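Local coordinates for protein SusD homolog (Bacteroides thetaiotaomicron, PDB 4MRU) that probably binds mucin O-glycans at the outer membrane as a SusD-like lipoprotein with a TPR-like fold, and carries a magnesium site, at residues N246-C251 with R314-S319. Numbering follows the deposited sequence. Where two conformers were deposited one is given.
Sequences NRSALC and RLMTAS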
loop_
_atom_site.group_PDB
_atom_site.type_symbol
_atom_site.label_atom_id
_atom_site.label_comp_id
_atom_site.label_asym_id
_atom_site.label_seq_id
_atom_site.Cartn_x
_atom_site.Cartn_y
_atom_site.Cartn_z
ATOM N N ASN A 246 -6.712 15.450 9.777
ATOM C CA ASN A 246 -6.592 14.483 8.710
ATOM C C ASN A 246 -7.493 14.935 7.588
ATOM O O ASN A 246 -8.723 14.836 7.686
ATOM C CB ASN A 246 -6.967 13.091 9.222
ATOM C CG ASN A 246 -6.774 12.015 8.198
ATOM O OD1 ASN A 246 -7.125 12.172 7.011
ATOM N ND2 ASN A 246 -6.224 10.868 8.648
ATOM N N ARG A 247 -6.876 15.472 6.526
ATOM C CA ARG A 247 -7.617 16.052 5.434
ATOM C C ARG A 247 -8.186 14.954 4.537
ATOM O O ARG A 247 -9.140 15.183 3.812
ATOM C CB ARG A 247 -6.710 16.978 4.609
ATOM C CG ARG A 247 -6.060 18.081 5.407
ATOM C CD ARG A 247 -7.030 19.195 5.647
ATOM N NE ARG A 247 -7.351 19.893 4.415
ATOM C CZ ARG A 247 -8.275 20.836 4.318
ATOM N NH1 ARG A 247 -8.984 21.180 5.380
ATOM N NH2 ARG A 247 -8.511 21.431 3.153
ATOM N N SER A 248 -7.608 13.757 4.588
ATOM C CA SER A 248 -8.133 12.652 3.789
ATOM C C SER A 248 -9.563 12.307 4.211
ATOM O O SER A 248 -10.318 11.702 3.446
ATOM C CB SER A 248 -7.254 11.380 3.871
ATOM O OG SER A 248 -7.376 10.645 5.083
ATOM N N ALA A 249 -9.932 12.652 5.440
ATOM C CA ALA A 249 -11.302 12.435 5.891
ATOM C C ALA A 249 -12.296 13.193 5.031
ATOM O O ALA A 249 -13.443 12.755 4.901
ATOM C CB ALA A 249 -11.462 12.815 7.362
ATOM N N LEU A 250 -11.888 14.331 4.453
ATOM C CA LEU A 250 -12.770 15.077 3.557
ATOM C C LEU A 250 -13.303 14.173 2.432
ATOM O O LEU A 250 -14.495 14.229 2.113
ATOM C CB LEU A 250 -12.066 16.277 2.911
ATOM C CG LEU A 250 -11.708 17.373 3.902
ATOM C CD1 LEU A 250 -10.727 18.343 3.242
ATOM C CD2 LEU A 250 -12.946 18.089 4.431
ATOM N N CYS A 251 -12.417 13.379 1.833
ATOM C CA CYS A 251 -12.735 12.583 0.644
ATOM C C CYS A 251 -13.889 11.633 0.904
ATOM O O CYS A 251 -14.688 11.373 0.006
ATOM C CB CYS A 251 -11.522 11.763 0.167
ATOM S SG CYS A 251 -10.054 12.780 -0.232
ATOM N N ARG A 314 -15.836 3.975 4.928
ATOM C CA ARG A 314 -14.892 3.714 5.973
ATOM C C ARG A 314 -15.270 4.529 7.206
ATOM O O ARG A 314 -15.914 5.539 7.097
ATOM C CB ARG A 314 -13.441 3.980 5.522
ATOM C CG ARG A 314 -13.075 5.378 5.183
ATOM C CD ARG A 314 -11.599 5.408 4.721
ATOM N NE ARG A 314 -10.678 5.378 5.865
ATOM C CZ ARG A 314 -9.457 5.925 5.871
ATOM N NH1 ARG A 314 -8.948 6.499 4.783
ATOM N NH2 ARG A 314 -8.741 5.894 6.964
ATOM N N LEU A 315 -14.844 4.036 8.374
ATOM C CA LEU A 315 -15.064 4.692 9.665
ATOM C C LEU A 315 -13.803 5.467 10.007
ATOM O O LEU A 315 -12.768 4.873 10.263
ATOM C CB LEU A 315 -15.365 3.660 10.737
ATOM C CG LEU A 315 -15.604 4.214 12.151
ATOM C CD1 LEU A 315 -16.848 5.109 12.153
ATOM C CD2 LEU A 315 -15.711 3.094 13.166
HETATM N N MSE A 316 -13.858 6.786 9.915
HETATM C CA MSE A 316 -12.736 7.611 10.247
HETATM C C MSE A 316 -13.177 8.963 10.714
HETATM O O MSE A 316 -14.351 9.367 10.518
HETATM C CB MSE A 316 -11.876 7.775 8.993
HETATM C CG MSE A 316 -12.524 8.693 7.961
HETATM SE SE MSE A 316 -11.313 8.737 6.396
HETATM C CE MSE A 316 -9.698 9.318 7.330
ATOM N N THR A 317 -12.250 9.677 11.351
ATOM C CA THR A 317 -12.494 11.045 11.829
ATOM C C THR A 317 -11.372 11.923 11.346
ATOM O O THR A 317 -10.294 11.418 10.991
ATOM C CB THR A 317 -12.564 11.152 13.378
ATOM O OG1 THR A 317 -11.231 11.177 13.937
ATOM C CG2 THR A 317 -13.396 9.991 13.998
ATOM N N ALA A 318 -11.601 13.226 11.423
ATOM C CA ALA A 318 -10.610 14.223 11.053
ATOM C C ALA A 318 -9.418 14.328 12.001
ATOM O O ALA A 318 -8.553 15.137 11.728
ATOM C CB ALA A 318 -11.282 15.595 10.902
ATOM N N SER A 319 -9.368 13.538 13.088
ATOM C CA SER A 319 -8.197 13.455 13.961
ATOM C C SER A 319 -7.372 12.188 13.794
ATOM O O SER A 319 -6.344 12.035 14.453
ATOM C CB SER A 319 -8.606 13.495 15.441
ATOM O OG SER A 319 -9.593 14.476 15.683
HETATM O O HOH W 1 -6.315 7.890 8.297
HETATM O O HOH W 2 -6.598 8.038 5.454
#
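N246 and M316, a selenomethionine, bury the most surface here, and their side chains cross at about a right angle beside the turn that leads into helix 248-254. The M316 chain bends near its end (chi3 -56°), which carries CE up beside the N246 amide, 3.9 Å from OD1, and on to S248 OG at 3.5 Å. SE meanwhile rests on A249 CA at 3.7 Å, and the methyl A249 CB touches both CE and, 4.0 Å away, A318 CA. On its far side SE lies over the centre of one face of the R314 guanidinium, so the selenomethionine is sandwiched between A249 and the arginine. One direct backbone bond ties the segments: N246 N gives its hydrogen almost straight (175°) to A318 O at 2.7 Å, although it comes from above the carbonyl plane. CG of N246 stands anti to the backbone N (chi1 -176°), which sets the amide beside the turn, and its rotation points OD1 at A249 N for a weak capping bond; S248 OG also donates to OD1, modelled so short that its length is doubtful. ND2 faces the other way, to D320 O and a water that weakly bridges to R314 NH2. A second water donates to S248 OG and accepts from R314 NH1, in the guanidinium plane. N253 later in the helix reaches M316 O. The contact thus joins a capped turn to the loop before strand 322-325: a buried selenoether and methyls supply its apolar part, while two waters link amide and hydroxyl to the guanidinium, one of them weakly.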